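PDB 4U49: pectate lyase from Pectobacterium carotovorum, which probably cleaves polygalacturonate and methyl-esterified pectins by calcium-dependent elimination at sites within the polysaccharide chain. Local coordinates for residues 48-53 against 62-67; 132-137 against 161-166; 227-232 against 251-256. One frame throughout, in Å; residues are numbered along the deposited sequence.

In the fold
Interaction 1 (48-53 with 62-67) is part of a hairpin in the N-terminal antiparallel sheet, whereas interactions 2 and 3 lie in the pectate lyase region, on different turns of its parallel beta-helix. The centres of interactions 1 and 2 are 28 Å apart, those of 2 and 3 are 23 Å apart, and 1 and 3, on opposite sides of the chain's centre, are separated by 33 Å. No two touch; nearest atoms are about 12 Å apart for 1-2 and 2-3. Interaction 3 alone adjoins the calcium site: the V228 side chain is about 4 Å from that of I195 and about 6 Å from that of N216, both calcium-binding residues, although no calcium is bound here.

Interaction 1: residues 48-53 against 62-67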
ATOM      1  N   ARG A  48      21.172   6.121   0.229  1.00 19.91           N
ATOM      2  CA  ARG A  48      20.999   5.632  -1.133  1.00 20.60           C
ATOM      3  C   ARG A  48      20.665   4.142  -1.143  1.00 17.75           C
ATOM      4  O   ARG A  48      21.014   3.414  -0.215  1.00 17.18           O
ATOM      5  CB  ARG A  48      22.261   5.888  -1.961  1.00 21.42           C
ATOM      6  CG  ARG A  48      22.045   5.810  -3.463  1.00 24.24           C
ATOM      7  CD  ARG A  48      23.344   6.006  -4.229  1.00 25.60           C
ATOM      8  NE  ARG A  48      24.097   4.764  -4.380  1.00 24.85           N
ATOM      9  CZ  ARG A  48      25.324   4.570  -3.907  1.00 34.86           C
ATOM     10  NH1 ARG A  48      25.943   5.542  -3.247  1.00 31.91           N
ATOM     11  NH2 ARG A  48      25.934   3.408  -4.100  1.00 31.81           N
ATOM     12  N   GLN A  49      19.980   3.698  -2.192  1.00 15.95           N
ATOM     13  CA  GLN A  49      19.676   2.283  -2.369  1.00 15.97           C
ATOM     14  C   GLN A  49      19.950   1.851  -3.810  1.00 20.22           C
ATOM     15  O   GLN A  49      19.641   2.581  -4.752  1.00 22.61           O
ATOM     16  CB  GLN A  49      18.224   1.997  -1.994  1.00 14.27           C
ATOM     17  CG  GLN A  49      17.875   2.377  -0.570  1.00 14.34           C
ATOM     18  CD  GLN A  49      16.419   2.133  -0.247  1.00 14.28           C
ATOM     19  OE1 GLN A  49      16.077   1.153   0.414  1.00 14.94           O
ATOM     20  NE2 GLN A  49      15.552   3.026  -0.709  1.00 13.09           N
ATOM     21  N   ASP A  50      20.532   0.666  -3.979  1.00 15.24           N
ATOM     22  CA  ASP A  50      20.878   0.165  -5.310  1.00 17.21           C
ATOM     23  C   ASP A  50      20.149  -1.138  -5.618  1.00 19.09           C
ATOM     24  O   ASP A  50      20.050  -2.014  -4.762  1.00 20.06           O
ATOM     25  CB  ASP A  50      22.388  -0.057  -5.434  1.00 15.45           C
ATOM     26  CG  ASP A  50      23.176   1.239  -5.462  1.00 24.33           C
ATOM     27  OD1 ASP A  50      22.574   2.311  -5.665  1.00 19.83           O
ATOM     28  OD2 ASP A  50      24.412   1.179  -5.300  1.00 24.72           O
ATOM     29  N   VAL A  51      19.655  -1.264  -6.845  1.00 17.25           N
ATOM     30  CA  VAL A  51      18.942  -2.464  -7.272  1.00 15.54           C
ATOM     31  C   VAL A  51      19.783  -3.304  -8.233  1.00 17.41           C
ATOM     32  O   VAL A  51      20.280  -2.796  -9.240  1.00 15.06           O
ATOM     33  CB  VAL A  51      17.608  -2.113  -7.956  1.00 14.12           C
ATOM     34  CG1 VAL A  51      16.897  -3.377  -8.419  1.00 16.67           C
ATOM     35  CG2 VAL A  51      16.726  -1.303  -7.015  1.00 14.73           C
ATOM     36  N   TYR A  52      19.926  -4.591  -7.922  1.00 15.33           N
ATOM     37  CA  TYR A  52      20.708  -5.505  -8.749  1.00 17.36           C
ATOM     38  C   TYR A  52      19.856  -6.640  -9.304  1.00 15.88           C
ATOM     39  O   TYR A  52      18.927  -7.113  -8.653  1.00 14.11           O
ATOM     40  CB  TYR A  52      21.880  -6.083  -7.954  1.00 15.98           C
ATOM     41  CG  TYR A  52      22.973  -5.081  -7.668  1.00 20.60           C
ATOM     42  CD1 TYR A  52      24.116  -5.030  -8.454  1.00 21.02           C
ATOM     43  CD2 TYR A  52      22.858  -4.183  -6.615  1.00 19.93           C
ATOM     44  CE1 TYR A  52      25.117  -4.111  -8.201  1.00 23.29           C
ATOM     45  CE2 TYR A  52      23.855  -3.261  -6.353  1.00 19.99           C
ATOM     46  CZ  TYR A  52      24.981  -3.232  -7.148  1.00 22.74           C
ATOM     47  OH  TYR A  52      25.976  -2.315  -6.892  1.00 22.53           O
ATOM     48  N   ARG A  53      20.187  -7.065 -10.519  1.00 19.19           N
ATOM     49  CA  ARG A  53      19.492  -8.158 -11.179  1.00 16.90           C
ATOM     50  C   ARG A  53      20.502  -9.119 -11.802  1.00 22.03           C
ATOM     51  O   ARG A  53      21.487  -8.687 -12.397  1.00 20.72           O
ATOM     52  CB  ARG A  53      18.542  -7.616 -12.249  1.00 17.57           C
ATOM     53  CG  ARG A  53      17.784  -8.686 -13.013  1.00 21.49           C
ATOM     54  CD  ARG A  53      17.691  -8.323 -14.483  1.00 26.43           C
ATOM     55  NE  ARG A  53      16.693  -7.295 -14.741  1.00 31.93           N
ATOM     56  CZ  ARG A  53      16.701  -6.494 -15.801  1.00 23.42           C
ATOM     57  NH1 ARG A  53      17.673  -6.580 -16.702  1.00 29.29           N
ATOM     58  NH2 ARG A  53      15.742  -5.594 -15.951  1.00 24.87           N
ATOM     59  N   SER A  62      25.712 -10.423 -11.614  1.00 32.45           N
ATOM     60  CA  SER A  62      24.540  -9.558 -11.533  1.00 26.11           C
ATOM     61  C   SER A  62      24.910  -8.182 -12.080  1.00 29.06           C
ATOM     62  O   SER A  62      26.089  -7.881 -12.281  1.00 28.14           O
ATOM     63  CB  SER A  62      24.032  -9.466 -10.098  1.00 27.08           C
ATOM     64  OG  SER A  62      24.909  -8.706  -9.272  1.00 31.11           O
ATOM     65  N   GLU A  63      23.904  -7.367 -12.369  1.00 23.86           N
ATOM     66  CA  GLU A  63      24.150  -6.003 -12.834  1.00 22.59           C
ATOM     67  C   GLU A  63      23.247  -5.028 -12.097  1.00 22.40           C
ATOM     68  O   GLU A  63      22.112  -5.354 -11.760  1.00 20.26           O
ATOM     69  CB  GLU A  63      23.939  -5.884 -14.350  1.00 23.11           C
ATOM     70  CG  GLU A  63      22.553  -6.288 -14.824  1.00 28.89           C
ATOM     71  CD  GLU A  63      22.463  -6.403 -16.333  1.00 34.22           C
ATOM     72  OE1 GLU A  63      21.336  -6.496 -16.865  1.00 34.90           O
ATOM     73  OE2 GLU A  63      23.526  -6.410 -16.984  1.00 42.43           O
ATOM     74  N   LYS A  64      23.768  -3.836 -11.829  1.00 19.55           N
ATOM     75  CA  LYS A  64      22.989  -2.773 -11.199  1.00 19.68           C
ATOM     76  C   LYS A  64      22.028  -2.167 -12.219  1.00 17.86           C
ATOM     77  O   LYS A  64      22.460  -1.640 -13.241  1.00 19.62           O
ATOM     78  CB  LYS A  64      23.921  -1.701 -10.625  1.00 16.99           C
ATOM     79  CG  LYS A  64      23.232  -0.522  -9.957  1.00 18.32           C
ATOM     80  CD  LYS A  64      24.259   0.396  -9.291  1.00 18.13           C
ATOM     81  CE  LYS A  64      23.634   1.682  -8.768  1.00 19.07           C
ATOM     82  NZ  LYS A  64      24.650   2.562  -8.108  1.00 20.87           N
ATOM     83  N   ILE A  65      20.726  -2.254 -11.952  1.00 16.85           N
ATOM     84  CA  ILE A  65      19.739  -1.761 -12.907  1.00 16.45           C
ATOM     85  C   ILE A  65      19.045  -0.486 -12.440  1.00 17.06           C
ATOM     86  O   ILE A  65      18.264   0.098 -13.190  1.00 16.97           O
ATOM     87  CB  ILE A  65      18.652  -2.820 -13.215  1.00 20.55           C
ATOM     88  CG1 ILE A  65      17.878  -3.189 -11.947  1.00 15.03           C
ATOM     89  CG2 ILE A  65      19.272  -4.056 -13.861  1.00 20.48           C
ATOM     90  CD1 ILE A  65      16.639  -4.044 -12.204  1.00 15.75           C
ATOM     91  N   ALA A  66      19.333  -0.050 -11.214  1.00 15.18           N
ATOM     92  CA  ALA A  66      18.717   1.168 -10.688  1.00 15.74           C
ATOM     93  C   ALA A  66      19.431   1.723  -9.463  1.00 15.87           C
ATOM     94  O   ALA A  66      19.951   0.981  -8.628  1.00 15.02           O
ATOM     95  CB  ALA A  66      17.254   0.914 -10.355  1.00 15.11           C
ATOM     96  N   GLU A  67      19.442   3.047  -9.370  1.00 14.91           N
ATOM     97  CA  GLU A  67      19.948   3.753  -8.205  1.00 15.59           C
ATOM     98  C   GLU A  67      18.805   4.595  -7.652  1.00 16.35           C
ATOM     99  O   GLU A  67      18.236   5.415  -8.372  1.00 15.94           O
ATOM    100  CB  GLU A  67      21.153   4.615  -8.575  1.00 16.17           C
ATOM    101  CG  GLU A  67      21.868   5.228  -7.397  1.00 19.21           C
ATOM    102  CD  GLU A  67      23.139   5.940  -7.810  1.00 20.78           C
ATOM    103  OE1 GLU A  67      23.102   7.179  -7.967  1.00 24.06           O
ATOM    104  OE2 GLU A  67      24.170   5.258  -7.984  1.00 18.40           O
TER
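K64 NZ forms a salt bridge with D50 OD2 across the strands (3.1 Å, its hydrogen bond weak) and a 2.7 Å hydrogen bond to the anti lone pair of E67 OE2, in its own strand. R48 holds D50 side-on, NE to OD1 and NH2 to OD2 (3.0 Å), both oxygens near the guanidinium plane, which fixes the carboxylate's rotation. E67 OE2 is also 3.6 Å from R48 NE but well out of that plane, so only the charges attract. These four form one network on the face shared with Y52.

Beneath it the backbones pair as an antiparallel hairpin: V51 N binds A66 O, I65 N binds V51 O, and R53 and E63 bond reciprocally. The register slips by one between V51 and Y52, where I65 and A66 both face V51: a classic beta bulge. Sequence and sheet order are consistent with a fibronectin type III-like domain.

Fully extended from CG anti to the backbone N (chi1 179°), K64 spans Y52 on its way to D50; its CB sits over the ring face, 4.0 Å from the centroid and 27° off the normal, a CH-pi contact. On the sheet face with V51 and R53, I65 CG2 lies 4.0 Å above the R53 guanidinium, over its centre, while R53 NH2 is hydrogen-bonded to T79 OG1 and salt-bridged to D77. I65 CG1 meets V51 CG1 at 3.7 Å, beside F75.

Interaction 2: residues 132-137 against 161-166; sequences DKTVDC and NATIKN
With CG anti to the backbone N in D136 (chi1 -169°) and CG beside the backbone N in N166 (chi1 -51°), the N166 amide is carried to the D136 carboxylate, ND2 to OD1 2.8 Å. The bond comes from above the carboxylate plane. It belongs to a parallel beta-helix, this lyase family's fold, in which strands 134-136 and 163-165 of successive turns run side by side until the chain turns a corner at N166. There the amide is pinned further, OD1 taking bonds from S40 and N189.

Four backbone bonds, from T163 N, V135 N, K165 N and C137 N, give an in-register parallel ladder. T134 and T163 lie alongside each other with matching torsions, OG1 beside the backbone N in both, and a water spans the two hydroxyls, 2.9 Å from T163 OG1 and 3.3 Å from T134 OG1. K165 bends back over this face, bringing CE to 3.8 Å from T134 CG2.

On the buried side with V135, I164 CD1 touches C137 SG, disulfide-linked to C124, at 3.6 Å. At the far end N161 ND2, 2.9 Å from D132 OD1, approaches nearly along the C-O axis, with that oxygen 3° out of the amide plane.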
ATOM      1  N   ASP A 132       0.880  -4.699  20.563  1.00 20.01           N
ATOM      2  CA  ASP A 132       1.989  -3.989  21.197  1.00 20.07           C
ATOM      3  C   ASP A 132       3.361  -4.588  20.903  1.00 24.28           C
ATOM      4  O   ASP A 132       4.209  -4.675  21.789  1.00 22.71           O
ATOM      5  CB  ASP A 132       1.771  -3.935  22.714  1.00 22.28           C
ATOM      6  CG  ASP A 132       0.494  -3.218  23.089  1.00 25.59           C
ATOM      7  OD1 ASP A 132       0.239  -2.130  22.532  1.00 28.63           O
ATOM      8  OD2 ASP A 132      -0.261  -3.740  23.934  1.00 31.65           O
ATOM      9  N   LYS A 133       3.579  -4.994  19.657  1.00 20.21           N
ATOM     10  CA  LYS A 133       4.863  -5.558  19.269  1.00 19.36           C
ATOM     11  C   LYS A 133       5.048  -5.534  17.760  1.00 20.78           C
ATOM     12  O   LYS A 133       4.112  -5.255  17.011  1.00 21.84           O
ATOM     13  CB  LYS A 133       5.003  -6.994  19.784  1.00 23.02           C
ATOM     14  CG  LYS A 133       4.111  -7.994  19.079  1.00 23.21           C
ATOM     15  CD  LYS A 133       4.178  -9.357  19.745  1.00 25.14           C
ATOM     16  CE  LYS A 133       3.651  -9.301  21.170  1.00 30.40           C
ATOM     17  NZ  LYS A 133       3.592 -10.652  21.786  1.00 41.84           N
ATOM     18  N   THR A 134       6.270  -5.827  17.329  1.00 22.68           N
ATOM     19  CA  THR A 134       6.597  -5.918  15.914  1.00 22.55           C
ATOM     20  C   THR A 134       6.854  -7.369  15.540  1.00 22.50           C
ATOM     21  O   THR A 134       7.619  -8.061  16.207  1.00 22.41           O
ATOM     22  CB  THR A 134       7.826  -5.065  15.565  1.00 23.39           C
ATOM     23  OG1 THR A 134       7.515  -3.680  15.762  1.00 24.32           O
ATOM     24  CG2 THR A 134       8.246  -5.286  14.116  1.00 27.09           C
ATOM     25  N   VAL A 135       6.209  -7.828  14.475  1.00 18.59           N
ATOM     26  CA  VAL A 135       6.313  -9.223  14.072  1.00 19.59           C
ATOM     27  C   VAL A 135       6.803  -9.356  12.629  1.00 22.22           C
ATOM     28  O   VAL A 135       6.257  -8.735  11.719  1.00 18.63           O
ATOM     29  CB  VAL A 135       4.958  -9.932  14.250  1.00 23.15           C
ATOM     30  CG1 VAL A 135       4.955 -11.262  13.557  1.00 25.65           C
ATOM     31  CG2 VAL A 135       4.649 -10.106  15.732  1.00 20.82           C
ATOM     32  N   ASP A 136       7.848 -10.161  12.441  1.00 19.10           N
ATOM     33  CA  ASP A 136       8.464 -10.377  11.134  1.00 18.76           C
ATOM     34  C   ASP A 136       8.031 -11.730  10.573  1.00 23.03           C
ATOM     35  O   ASP A 136       8.412 -12.776  11.097  1.00 22.81           O
ATOM     36  CB  ASP A 136       9.993 -10.305  11.254  1.00 20.76           C
ATOM     37  CG  ASP A 136      10.702 -10.244   9.905  1.00 21.67           C
ATOM     38  OD1 ASP A 136      10.111 -10.633   8.878  1.00 20.21           O
ATOM     39  OD2 ASP A 136      11.874  -9.812   9.878  1.00 24.62           O
ATOM     40  N   CYS A 137       7.240 -11.708   9.505  1.00 19.33           N
ATOM     41  CA  CYS A 137       6.705 -12.945   8.943  1.00 21.70           C
ATOM     42  C   CYS A 137       7.673 -13.628   7.982  1.00 17.02           C
ATOM     43  O   CYS A 137       7.359 -14.678   7.420  1.00 18.37           O
ATOM     44  CB  CYS A 137       5.376 -12.671   8.240  1.00 20.58           C
ATOM     45  SG  CYS A 137       4.101 -12.063   9.363  1.00 20.65           S
ATOM     46  N   ASN A 161      -1.993  -1.694  18.036  1.00 20.10           N
ATOM     47  CA  ASN A 161      -0.791  -0.936  18.360  1.00 19.95           C
ATOM     48  C   ASN A 161       0.455  -1.749  18.006  1.00 19.76           C
ATOM     49  O   ASN A 161       1.385  -1.857  18.802  1.00 22.11           O
ATOM     50  CB  ASN A 161      -0.787  -0.547  19.843  1.00 22.25           C
ATOM     51  CG  ASN A 161       0.189   0.567  20.158  1.00 26.07           C
ATOM     52  OD1 ASN A 161       0.243   1.580  19.462  1.00 23.60           O
ATOM     53  ND2 ASN A 161       0.972   0.383  21.214  1.00 25.26           N
ATOM     54  N   ALA A 162       0.459  -2.329  16.807  1.00 18.48           N
ATOM     55  CA  ALA A 162       1.477  -3.311  16.440  1.00 15.52           C
ATOM     56  C   ALA A 162       1.974  -3.158  15.003  1.00 18.95           C
ATOM     57  O   ALA A 162       1.360  -2.471  14.190  1.00 15.39           O
ATOM     58  CB  ALA A 162       0.938  -4.718  16.656  1.00 18.45           C
ATOM     59  N   THR A 163       3.090  -3.813  14.702  1.00 16.03           N
ATOM     60  CA  THR A 163       3.696  -3.737  13.380  1.00 16.67           C
ATOM     61  C   THR A 163       3.868  -5.129  12.786  1.00 17.58           C
ATOM     62  O   THR A 163       4.257  -6.066  13.481  1.00 18.05           O
ATOM     63  CB  THR A 163       5.067  -3.027  13.435  1.00 21.46           C
ATOM     64  OG1 THR A 163       4.879  -1.660  13.809  1.00 18.22           O
ATOM     65  CG2 THR A 163       5.771  -3.081  12.086  1.00 20.67           C
ATOM     66  N   ILE A 164       3.565  -5.265  11.500  1.00 15.97           N
ATOM     67  CA  ILE A 164       3.819  -6.517  10.807  1.00 16.98           C
ATOM     68  C   ILE A 164       4.656  -6.233   9.565  1.00 17.61           C
ATOM     69  O   ILE A 164       4.472  -5.213   8.899  1.00 15.70           O
ATOM     70  CB  ILE A 164       2.500  -7.242  10.438  1.00 16.00           C
ATOM     71  CG1 ILE A 164       2.782  -8.667   9.955  1.00 18.27           C
ATOM     72  CG2 ILE A 164       1.704  -6.450   9.410  1.00 15.37           C
ATOM     73  CD1 ILE A 164       1.572  -9.568  10.001  1.00 18.86           C
ATOM     74  N   LYS A 165       5.605  -7.116   9.274  1.00 16.78           N
ATOM     75  CA  LYS A 165       6.465  -6.913   8.117  1.00 15.31           C
ATOM     76  C   LYS A 165       6.776  -8.204   7.367  1.00 16.41           C
ATOM     77  O   LYS A 165       6.701  -9.297   7.930  1.00 16.86           O
ATOM     78  CB  LYS A 165       7.771  -6.227   8.534  1.00 17.23           C
ATOM     79  CG  LYS A 165       8.592  -6.986   9.556  1.00 22.72           C
ATOM     80  CD  LYS A 165       9.835  -6.196   9.947  1.00 26.48           C
ATOM     81  CE  LYS A 165       9.462  -4.829  10.498  1.00 28.54           C
ATOM     82  NZ  LYS A 165      10.658  -4.063  10.950  1.00 43.93           N
ATOM     83  N   ASN A 166       7.099  -8.052   6.084  1.00 16.85           N
ATOM     84  CA  ASN A 166       7.540  -9.153   5.234  1.00 17.25           C
ATOM     85  C   ASN A 166       6.515 -10.283   5.145  1.00 17.93           C
ATOM     86  O   ASN A 166       6.772 -11.406   5.572  1.00 17.85           O
ATOM     87  CB  ASN A 166       8.880  -9.684   5.743  1.00 16.28           C
ATOM     88  CG  ASN A 166       9.902  -8.581   5.928  1.00 19.30           C
ATOM     89  OD1 ASN A 166       9.954  -7.633   5.145  1.00 18.97           O
ATOM     90  ND2 ASN A 166      10.720  -8.693   6.969  1.00 17.90           N
TER
HETATM   91  O   HOH W   1       7.405  -0.596  14.603  1.00 33.66           O

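Interaction 3: residues 227-232 against 251-256; sequences KVLQQN and GKLWRS
Two consecutive backbone amides of 227-232 reach carbonyls of 251-256: V228 N bonds K252 O at 2.9 Å and L229 N bonds L253 O at the same length. The register then spreads, from K227 against K252 to Q231 against S256, so a single beta bridge forms rather than a ladder. The contact links strand 229-230, at the edge of a parallel sheet, to strand 252-255, at the edge of a mixed sheet, along the beta-helix.

Where the backbones part, water takes over. One water donates to L229 O and accepts from R255 N, 2.8 Å from that nitrogen; a second, its oxygen 2.9 Å from Q231 N, accepts from it and lies near R255 O.

The side-chain hydrogen bond is W254 NE1 to Q231 OE1, 2.9 Å. In Q231, CG anti to the backbone N (chi1 -171°) and an extended chain beyond it carry OE1 to the indole edge, near the ring plane; the N-H, however, lies 51° above the plane of the acceptor carbonyl, with amide and ring turned 62° apart.

Apolar contacts line the inward side, where I271 and L269 also pack. L253 CD1 touches V228 CB at 3.9 Å and L229 CD1 at 4.1 Å, and L229 CB abuts the indole edge at W254 CD1, 3.7 Å away. V228 also lies near the calcium-binding I195 and N216, placing the contact beside that site.

The Q231 amide is buried but satisfied: OE1 also pairs with T238, and NE2 donates to S236 and N268 O. Bonds at both ends decide which way the amide is flipped, and its fixed oxygen probably helps to orient the indole N-H.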
ATOM      1  N   LYS A 227     -11.929  -1.244  -3.575  1.00 28.35           N
ATOM      2  CA  LYS A 227     -11.251  -0.229  -2.782  1.00 26.04           C
ATOM      3  C   LYS A 227     -10.081  -0.836  -2.017  1.00 22.86           C
ATOM      4  O   LYS A 227     -10.161  -1.960  -1.519  1.00 23.56           O
ATOM      5  CB  LYS A 227     -12.230   0.450  -1.821  1.00 27.13           C
ATOM      6  CG  LYS A 227     -12.786  -0.464  -0.749  1.00 35.32           C
ATOM      7  CD  LYS A 227     -14.257  -0.201  -0.493  1.00 40.12           C
ATOM      8  CE  LYS A 227     -14.724  -0.921   0.764  1.00 42.87           C
ATOM      9  NZ  LYS A 227     -14.338  -2.365   0.758  1.00 38.57           N
ATOM     10  N   VAL A 228      -8.991  -0.086  -1.932  1.00 18.22           N
ATOM     11  CA  VAL A 228      -7.767  -0.592  -1.328  1.00 16.77           C
ATOM     12  C   VAL A 228      -7.735  -0.362   0.178  1.00 17.06           C
ATOM     13  O   VAL A 228      -7.441  -1.276   0.950  1.00 14.87           O
ATOM     14  CB  VAL A 228      -6.530   0.075  -1.952  1.00 18.62           C
ATOM     15  CG1 VAL A 228      -5.255  -0.515  -1.366  1.00 14.94           C
ATOM     16  CG2 VAL A 228      -6.559  -0.072  -3.465  1.00 19.72           C
ATOM     17  N   LEU A 229      -8.039   0.865   0.587  1.00 18.08           N
ATOM     18  CA  LEU A 229      -7.889   1.274   1.981  1.00 17.51           C
ATOM     19  C   LEU A 229      -9.233   1.630   2.599  1.00 20.15           C
ATOM     20  O   LEU A 229     -10.087   2.196   1.946  1.00 23.38           O
ATOM     21  CB  LEU A 229      -6.952   2.464   2.087  1.00 19.34           C
ATOM     22  CG  LEU A 229      -5.541   2.218   1.575  1.00 19.38           C
ATOM     23  CD1 LEU A 229      -4.693   3.471   1.678  1.00 18.85           C
ATOM     24  CD2 LEU A 229      -4.892   1.062   2.326  1.00 20.07           C
ATOM     25  N   GLN A 230      -9.429   1.305   3.862  1.00 18.16           N
ATOM     26  CA  GLN A 230     -10.733   1.450   4.459  1.00 22.46           C
ATOM     27  C   GLN A 230     -10.462   2.069   5.820  1.00 22.03           C
ATOM     28  O   GLN A 230      -9.481   1.709   6.486  1.00 18.39           O
ATOM     29  CB  GLN A 230     -11.359   0.054   4.412  1.00 27.15           C
ATOM     30  CG  GLN A 230     -12.810  -0.254   4.631  1.00 34.76           C
ATOM     31  CD  GLN A 230     -13.760   0.870   4.381  1.00 36.57           C
ATOM     32  OE1 GLN A 230     -13.849   1.419   3.248  1.00 47.61           O
ATOM     33  NE2 GLN A 230     -14.679   1.023   5.348  1.00 41.32           N
ATOM     34  N   GLN A 231     -11.264   3.072   6.171  1.00 16.60           N
ATOM     35  CA  GLN A 231     -10.970   3.935   7.318  1.00 16.62           C
ATOM     36  C   GLN A 231     -12.242   4.580   7.871  1.00 21.04           C
ATOM     37  O   GLN A 231     -12.597   5.705   7.508  1.00 21.69           O
ATOM     38  CB  GLN A 231      -9.975   5.039   6.935  1.00 20.66           C
ATOM     39  CG  GLN A 231      -9.432   5.853   8.104  1.00 21.76           C
ATOM     40  CD  GLN A 231      -8.405   6.905   7.681  1.00 22.15           C
ATOM     41  OE1 GLN A 231      -7.619   6.680   6.761  1.00 23.74           O
ATOM     42  NE2 GLN A 231      -8.419   8.065   8.346  1.00 21.14           N
ATOM     43  N   ASN A 232     -12.935   3.863   8.744  1.00 26.37           N
ATOM     44  CA  ASN A 232     -14.242   4.298   9.210  1.00 26.38           C
ATOM     45  C   ASN A 232     -14.175   5.165  10.458  1.00 24.50           C
ATOM     46  O   ASN A 232     -15.070   5.974  10.706  1.00 23.47           O
ATOM     47  CB  ASN A 232     -15.120   3.074   9.457  1.00 33.22           C
ATOM     48  CG  ASN A 232     -15.729   2.532   8.176  1.00 37.96           C
ATOM     49  OD1 ASN A 232     -15.537   1.367   7.827  1.00 41.48           O
ATOM     50  ND2 ASN A 232     -16.456   3.389   7.457  1.00 30.75           N
ATOM     51  N   GLY A 251     -10.100   0.066  -8.186  1.00 21.77           N
ATOM     52  CA  GLY A 251     -11.244   0.956  -8.111  1.00 24.22           C
ATOM     53  C   GLY A 251     -10.851   2.282  -7.489  1.00 20.17           C
ATOM     54  O   GLY A 251     -10.501   3.227  -8.193  1.00 21.27           O
ATOM     55  N   LYS A 252     -10.911   2.346  -6.163  1.00 22.10           N
ATOM     56  CA  LYS A 252     -10.492   3.528  -5.419  1.00 20.05           C
ATOM     57  C   LYS A 252      -9.374   3.163  -4.459  1.00 20.48           C
ATOM     58  O   LYS A 252      -9.362   2.063  -3.908  1.00 23.01           O
ATOM     59  CB  LYS A 252     -11.660   4.123  -4.633  1.00 23.08           C
ATOM     60  CG  LYS A 252     -12.789   4.675  -5.481  1.00 30.38           C
ATOM     61  CD  LYS A 252     -13.871   5.296  -4.608  1.00 27.81           C
ATOM     62  CE  LYS A 252     -14.640   4.241  -3.831  1.00 32.34           C
ATOM     63  NZ  LYS A 252     -15.576   3.485  -4.712  1.00 38.47           N
ATOM     64  N   LEU A 253      -8.434   4.076  -4.247  1.00 19.45           N
ATOM     65  CA  LEU A 253      -7.429   3.854  -3.220  1.00 17.81           C
ATOM     66  C   LEU A 253      -8.049   4.083  -1.847  1.00 17.47           C
ATOM     67  O   LEU A 253      -7.859   3.287  -0.929  1.00 17.83           O
ATOM     68  CB  LEU A 253      -6.219   4.770  -3.410  1.00 20.39           C
ATOM     69  CG  LEU A 253      -5.164   4.678  -2.299  1.00 18.12           C
ATOM     70  CD1 LEU A 253      -4.393   3.366  -2.377  1.00 18.38           C
ATOM     71  CD2 LEU A 253      -4.211   5.859  -2.339  1.00 13.44           C
ATOM     72  N   TRP A 254      -8.814   5.164  -1.726  1.00 15.87           N
ATOM     73  CA  TRP A 254      -9.248   5.647  -0.424  1.00 16.64           C
ATOM     74  C   TRP A 254     -10.413   6.626  -0.561  1.00 15.53           C
ATOM     75  O   TRP A 254     -10.355   7.566  -1.353  1.00 15.84           O
ATOM     76  CB  TRP A 254      -8.062   6.310   0.287  1.00 16.47           C
ATOM     77  CG  TRP A 254      -8.278   6.687   1.721  1.00 17.82           C
ATOM     78  CD1 TRP A 254      -7.973   5.937   2.820  1.00 19.01           C
ATOM     79  CD2 TRP A 254      -8.802   7.924   2.212  1.00 16.46           C
ATOM     80  NE1 TRP A 254      -8.292   6.625   3.965  1.00 21.48           N
ATOM     81  CE2 TRP A 254      -8.802   7.849   3.619  1.00 17.01           C
ATOM     82  CE3 TRP A 254      -9.279   9.087   1.599  1.00 14.78           C
ATOM     83  CZ2 TRP A 254      -9.259   8.891   4.422  1.00 15.89           C
ATOM     84  CZ3 TRP A 254      -9.734  10.119   2.398  1.00 16.77           C
ATOM     85  CH2 TRP A 254      -9.719  10.015   3.794  1.00 18.04           C
ATOM     86  N   ARG A 255     -11.474   6.395   0.202  1.00 14.89           N
ATOM     87  CA  ARG A 255     -12.612   7.312   0.223  1.00 16.59           C
ATOM     88  C   ARG A 255     -13.241   7.349   1.608  1.00 14.98           C
ATOM     89  O   ARG A 255     -13.734   6.335   2.105  1.00 18.19           O
ATOM     90  CB  ARG A 255     -13.658   6.911  -0.824  1.00 19.31           C
ATOM     91  CG  ARG A 255     -15.052   7.510  -0.612  1.00 22.65           C
ATOM     92  CD  ARG A 255     -15.158   8.957  -1.084  1.00 21.28           C
ATOM     93  NE  ARG A 255     -16.554   9.363  -1.279  1.00 24.45           N
ATOM     94  CZ  ARG A 255     -17.218  10.210  -0.495  1.00 25.35           C
ATOM     95  NH1 ARG A 255     -18.484  10.511  -0.763  1.00 27.60           N
ATOM     96  NH2 ARG A 255     -16.619  10.765   0.551  1.00 21.93           N
ATOM     97  N   SER A 256     -13.195   8.517   2.239  1.00 16.48           N
ATOM     98  CA  SER A 256     -13.914   8.742   3.483  1.00 14.65           C
ATOM     99  C   SER A 256     -15.399   8.563   3.214  1.00 15.86           C
ATOM    100  O   SER A 256     -15.930   9.122   2.253  1.00 16.26           O
ATOM    101  CB  SER A 256     -13.626  10.136   4.034  1.00 15.36           C
ATOM    102  OG  SER A 256     -14.396  10.411   5.194  1.00 16.17           O
TER
HETATM  103  O   HOH W   2     -11.966   3.961   1.563  1.00 28.39           O
HETATM  104  O   HOH W   3     -13.062   4.184   4.234  1.00 19.35           O